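Local coordinates for fatty acid-binding protein TM_1468 (Thermotoga maritima, PDB 1VPV) that binds long-chain fatty acids such as palmitate and may take part in lipid transport or fatty acid metabolism, at residues Tyr33-Ile38 and Leu139-Ala144; Val98-Leu103 and Asn112-Ala117. All blocks are in the same frame, centred on the assembly; numbering follows the deposited sequence.

Interaction 1: residues Tyr33-Ile38 and Leu139-Ala144; sequences YDIDSI and LPARVA
Ala141 and Arg142 of helix 138-149 meet Ile35, at the start of strand 35-43, and Tyr33, in the loop just before it. Ala141 turns its methyl toward the strand, where Ile35 meets it with the tip of its longer branch, CD1 lying 3.7 Å from Ala141 CB. Ile35 reaches that far because CG1 is anti to the carbonyl carbon and the branch runs on extended to CD1. One residue further, the side chain of Arg142 sets out from the helix with CG anti to the backbone N (chi1 176°) and lays its aliphatic part over one face of the Tyr33 ring. CG sits 4.1 Å from the Tyr33 ring centroid, 20° off the normal, a CH-pi contact shifted toward the rim. CD continues to the phenol end, 3.5 Å from Tyr33 OH. The guanidinium does not stack, its plane standing 82° to the ring; NH1 goes on to a salt bridge with Asp270 on strand 267-275 of the other sheet, so the helix lies between the two sheets of the DegV-like fold. Trp29 of helix 29-32 meets the Tyr33 ring edge-to-face. With an alanine in place of Tyr33 the ring is gone, and the Arg142 methylenes would probably lose their aromatic face, leaving a gap beside CG and CD. The contact thus divides the arginine by chemistry, methylenes on an aromatic face and charge on a carboxylate beyond.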
loop_
_atom_site.group_PDB
_atom_site.type_symbol
_atom_site.label_atom_id
_atom_site.label_comp_id
_atom_site.label_asym_id
_atom_site.label_seq_id
_atom_site.Cartn_x
_atom_site.Cartn_y
_atom_site.Cartn_z
ATOM N N TYR A 33 6.973 3.861 14.395
ATOM C CA TYR A 33 6.233 2.650 14.754
ATOM C C TYR A 33 7.070 1.366 14.609
ATOM O O TYR A 33 6.511 0.246 14.669
ATOM C CB TYR A 33 4.932 2.536 13.926
ATOM C CG TYR A 33 4.000 3.685 14.174
ATOM C CD1 TYR A 33 3.424 3.881 15.434
ATOM C CD2 TYR A 33 3.720 4.603 13.182
ATOM C CE1 TYR A 33 2.564 4.959 15.671
ATOM C CE2 TYR A 33 2.883 5.681 13.417
ATOM C CZ TYR A 33 2.302 5.850 14.653
ATOM O OH TYR A 33 1.461 6.918 14.861
ATOM N N ASP A 34 8.390 1.523 14.460
ATOM C CA ASP A 34 9.318 0.378 14.288
ATOM C C ASP A 34 8.805 -0.620 13.195
ATOM O O ASP A 34 8.558 -1.818 13.433
ATOM C CB ASP A 34 9.603 -0.302 15.636
ATOM C CG ASP A 34 10.777 -1.300 15.555
ATOM O OD1 ASP A 34 11.532 -1.224 14.561
ATOM O OD2 ASP A 34 10.961 -2.143 16.472
ATOM N N ILE A 35 8.597 -0.066 12.006
ATOM C CA ILE A 35 8.159 -0.813 10.863
ATOM C C ILE A 35 9.306 -0.770 9.827
ATOM O O ILE A 35 9.812 0.291 9.501
ATOM C CB ILE A 35 6.896 -0.202 10.254
ATOM C CG1 ILE A 35 5.716 -0.279 11.224
ATOM C CG2 ILE A 35 6.548 -0.875 8.922
ATOM C CD1 ILE A 35 4.549 0.581 10.804
ATOM N N ASP A 36 9.678 -1.943 9.320
ATOM C CA ASP A 36 10.684 -2.097 8.303
ATOM C C ASP A 36 9.984 -2.411 6.995
ATOM O O ASP A 36 8.854 -2.923 6.990
ATOM C CB ASP A 36 11.574 -3.272 8.694
ATOM C CG ASP A 36 12.941 -3.262 8.008
ATOM O OD1 ASP A 36 13.238 -2.348 7.201
ATOM O OD2 ASP A 36 13.713 -4.211 8.292
ATOM N N SER A 37 10.677 -2.132 5.897
ATOM C CA SER A 37 10.183 -2.361 4.554
ATOM C C SER A 37 11.104 -3.344 3.802
ATOM O O SER A 37 12.307 -3.123 3.725
ATOM C CB SER A 37 10.118 -1.023 3.799
ATOM O OG SER A 37 9.349 -1.166 2.623
ATOM N N ILE A 38 10.547 -4.437 3.274
ATOM C CA ILE A 38 11.354 -5.380 2.494
ATOM C C ILE A 38 11.132 -5.112 1.002
ATOM O O ILE A 38 10.007 -5.080 0.558
ATOM C CB ILE A 38 11.090 -6.875 2.842
ATOM C CG1 ILE A 38 11.932 -7.775 1.950
ATOM C CG2 ILE A 38 9.603 -7.250 2.731
ATOM C CD1 ILE A 38 11.893 -9.237 2.371
ATOM N N LEU A 139 -1.855 1.262 7.374
ATOM C CA LEU A 139 -2.925 1.622 8.305
ATOM C C LEU A 139 -3.077 0.510 9.336
ATOM O O LEU A 139 -2.913 0.766 10.517
ATOM C CB LEU A 139 -4.257 1.965 7.578
ATOM C CG LEU A 139 -4.220 3.203 6.677
ATOM C CD1 LEU A 139 -5.429 3.321 5.810
ATOM C CD2 LEU A 139 -4.034 4.458 7.493
ATOM N N PRO A 140 -3.317 -0.736 8.897
ATOM C CA PRO A 140 -3.293 -1.857 9.870
ATOM C C PRO A 140 -1.970 -2.094 10.619
ATOM O O PRO A 140 -1.990 -2.673 11.703
ATOM C CB PRO A 140 -3.675 -3.078 9.026
ATOM C CG PRO A 140 -3.503 -2.675 7.616
ATOM C CD PRO A 140 -3.689 -1.190 7.553
ATOM N N ALA A 141 -0.846 -1.649 10.072
ATOM C CA ALA A 141 0.439 -1.753 10.779
ATOM C C ALA A 141 0.539 -0.801 11.937
ATOM O O ALA A 141 1.030 -1.173 13.013
ATOM C CB ALA A 141 1.590 -1.505 9.846
ATOM N N ARG A 142 0.158 0.450 11.702
ATOM C CA ARG A 142 0.072 1.434 12.776
ATOM C C ARG A 142 -0.810 0.921 13.894
ATOM O O ARG A 142 -0.433 0.986 15.069
ATOM C CB ARG A 142 -0.477 2.748 12.295
ATOM C CG ARG A 142 -0.667 3.770 13.425
ATOM C CD ARG A 142 -0.818 5.178 12.911
ATOM N NE ARG A 142 -1.966 5.260 12.004
ATOM C CZ ARG A 142 -2.340 6.368 11.364
ATOM N NH1 ARG A 142 -1.696 7.511 11.548
ATOM N NH2 ARG A 142 -3.386 6.336 10.549
ATOM N N VAL A 143 -1.974 0.419 13.519
ATOM C CA VAL A 143 -2.962 -0.030 14.494
ATOM C C VAL A 143 -2.404 -1.186 15.291
ATOM O O VAL A 143 -2.578 -1.229 16.478
ATOM C CB VAL A 143 -4.295 -0.454 13.810
ATOM C CG1 VAL A 143 -5.194 -1.135 14.787
ATOM C CG2 VAL A 143 -5.012 0.787 13.209
ATOM N N ALA A 144 -1.724 -2.119 14.631
ATOM C CA ALA A 144 -1.080 -3.205 15.337
ATOM C C ALA A 144 -0.072 -2.680 16.334
ATOM O O ALA A 144 0.073 -3.230 17.441
ATOM C CB ALA A 144 -0.392 -4.124 14.378
#

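Interaction 2: residues Val98-Leu103 and Asn112-Ala117; sequences VLVLTL and NSAVLA
Thr102 OG1 donates a hydrogen bond to Leu103 O at 3.0 Å, approaching 32° out of the carbonyl plane, while the methyl of the same side chain faces Ala114 of helix 110-118. With the hydroxyl occupied in this local bond, Thr102 offers the helix carbon: its CG2 lies 4.2 Å from Ala114 CB. Two residues back along the strand, Val100 points to the same side, as alternate residues of an extended chain do. Its CG1, anti to the backbone N (chi1 -176°), also stops 4.2 Å from Ala114 CB. The alanine methyl is therefore met by two strand methyls, one from each of these residues, and no hydrogen bond crosses between the segments. Both approaches are light, and the surface buried between 98-103 and 112-117 comes to just 74 Å². Other parts of the fold complete the surroundings of Ala114: Val127 of strand 125-129 and Phe83 of helix 80-92 touch its side chain, and Tyr87 bonds to its carbonyl oxygen. The two segments are the strand and helix of a beta-alpha-beta unit, strand 97-102, helix 110-118 and parallel strand 125-129, with the helix laid against the sheet. Small methyl groups on both sides make the interface wholly apolar, so the helix rests on the strand by van der Waals contact, and the polar group of Thr102 is satisfied within its own segment.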
loop_
_atom_site.group_PDB
_atom_site.type_symbol
_atom_site.label_atom_id
_atom_site.label_comp_id
_atom_site.label_asym_id
_atom_site.label_seq_id
_atom_site.Cartn_x
_atom_site.Cartn_y
_atom_site.Cartn_z
ATOM N N VAL A 98 8.039 -11.631 14.931
ATOM C CA VAL A 98 7.921 -10.791 13.735
ATOM C C VAL A 98 6.487 -10.864 13.223
ATOM O O VAL A 98 5.927 -11.951 13.071
ATOM C CB VAL A 98 8.819 -11.245 12.604
ATOM C CG1 VAL A 98 8.717 -10.256 11.465
ATOM C CG2 VAL A 98 10.256 -11.372 13.062
ATOM N N LEU A 99 5.900 -9.707 12.981
ATOM C CA LEU A 99 4.583 -9.628 12.389
ATOM C C LEU A 99 4.712 -9.059 10.993
ATOM O O LEU A 99 5.095 -7.910 10.847
ATOM C CB LEU A 99 3.685 -8.713 13.221
ATOM C CG LEU A 99 2.303 -8.418 12.608
ATOM C CD1 LEU A 99 1.468 -9.690 12.527
ATOM C CD2 LEU A 99 1.571 -7.357 13.416
ATOM N N VAL A 100 4.366 -9.844 9.978
ATOM C CA VAL A 100 4.472 -9.445 8.556
ATOM C C VAL A 100 3.091 -9.159 7.944
ATOM O O VAL A 100 2.183 -9.977 8.014
ATOM C CB VAL A 100 5.141 -10.581 7.704
ATOM C CG1 VAL A 100 5.342 -10.152 6.257
ATOM C CG2 VAL A 100 6.439 -11.031 8.327
ATOM N N LEU A 101 2.961 -8.003 7.332
ATOM C CA LEU A 101 1.760 -7.620 6.584
ATOM C C LEU A 101 2.159 -7.452 5.142
ATOM O O LEU A 101 2.984 -6.586 4.813
ATOM C CB LEU A 101 1.189 -6.276 7.099
ATOM C CG LEU A 101 0.304 -6.427 8.327
ATOM C CD1 LEU A 101 1.158 -6.656 9.512
ATOM C CD2 LEU A 101 -0.573 -5.223 8.554
ATOM N N THR A 102 1.618 -8.298 4.281
ATOM C CA THR A 102 1.933 -8.229 2.857
ATOM C C THR A 102 0.768 -7.755 2.061
ATOM O O THR A 102 -0.391 -7.908 2.463
ATOM C CB THR A 102 2.301 -9.579 2.264
ATOM O OG1 THR A 102 1.126 -10.408 2.172
ATOM C CG2 THR A 102 3.404 -10.248 3.089
ATOM N N LEU A 103 1.078 -7.248 0.881
ATOM C CA LEU A 103 0.034 -7.000 -0.108
ATOM C C LEU A 103 -0.762 -8.287 -0.446
ATOM O O LEU A 103 -0.311 -9.414 -0.223
ATOM C CB LEU A 103 0.612 -6.326 -1.371
ATOM C CG LEU A 103 1.317 -7.182 -2.403
ATOM C CD1 LEU A 103 1.287 -6.473 -3.725
ATOM C CD2 LEU A 103 2.741 -7.560 -2.017
ATOM N N ASN A 112 3.216 -15.619 -0.274
ATOM C CA ASN A 112 3.710 -16.984 -0.312
ATOM C C ASN A 112 5.145 -17.075 0.173
ATOM O O ASN A 112 5.434 -17.914 1.018
ATOM C CB ASN A 112 3.523 -17.636 -1.685
ATOM C CG ASN A 112 2.087 -18.146 -1.893
ATOM O OD1 ASN A 112 1.273 -18.154 -0.955
ATOM N ND2 ASN A 112 1.771 -18.563 -3.121
ATOM N N SER A 113 6.009 -16.190 -0.322
ATOM C CA SER A 113 7.421 -16.184 0.051
ATOM C C SER A 113 7.602 -16.012 1.557
ATOM O O SER A 113 8.356 -16.763 2.211
ATOM C CB SER A 113 8.165 -15.068 -0.657
ATOM O OG SER A 113 8.460 -15.414 -1.969
ATOM N N ALA A 114 6.877 -15.037 2.085
ATOM C CA ALA A 114 6.952 -14.679 3.494
ATOM C C ALA A 114 6.567 -15.848 4.366
ATOM O O ALA A 114 7.204 -16.084 5.390
ATOM C CB ALA A 114 6.042 -13.482 3.793
ATOM N N VAL A 115 5.535 -16.583 3.952
ATOM C CA VAL A 115 5.034 -17.725 4.720
ATOM C C VAL A 115 6.002 -18.862 4.646
ATOM O O VAL A 115 6.237 -19.532 5.649
ATOM C CB VAL A 115 3.616 -18.212 4.260
ATOM C CG1 VAL A 115 3.245 -19.547 4.904
ATOM C CG2 VAL A 115 2.580 -17.203 4.628
ATOM N N LEU A 116 6.560 -19.090 3.460
ATOM C CA LEU A 116 7.526 -20.179 3.306
ATOM C C LEU A 116 8.754 -19.864 4.154
ATOM O O LEU A 116 9.307 -20.752 4.817
ATOM C CB LEU A 116 7.897 -20.411 1.839
ATOM C CG LEU A 116 6.775 -20.956 0.935
ATOM C CD1 LEU A 116 7.165 -20.908 -0.547
ATOM C CD2 LEU A 116 6.411 -22.360 1.317
ATOM N N ALA A 117 9.154 -18.586 4.164
ATOM C CA ALA A 117 10.353 -18.193 4.910
ATOM C C ALA A 117 10.121 -18.434 6.405
ATOM O O ALA A 117 11.038 -18.828 7.103
ATOM C CB ALA A 117 10.711 -16.775 4.629
#

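In the fold
Strand 97-102 ties the two contacts together, because its alternating side chains serve opposite faces of one sheet. Val100 and Thr102 take part in interaction 2, whereas Leu99 and Leu101 face the helix of interaction 1: Leu101 CD2 lies 3.8 Å from Pro140 CB, and Leu99 CD2 3.9 Å from Ala144 CB. The contact centres are about 13 Å apart, and along the chain interaction 2 is nested within the loop that interaction 1 closes. Interaction 2 is the nearer to the lipid. The Thr102 side chain is about 10 Å from the bound palmitate and about 7 Å from that of Ser108, a palmitate-binding residue, and neighbouring Leu103 touches the ligand; the Arg142 side chain stays about 12 Å away.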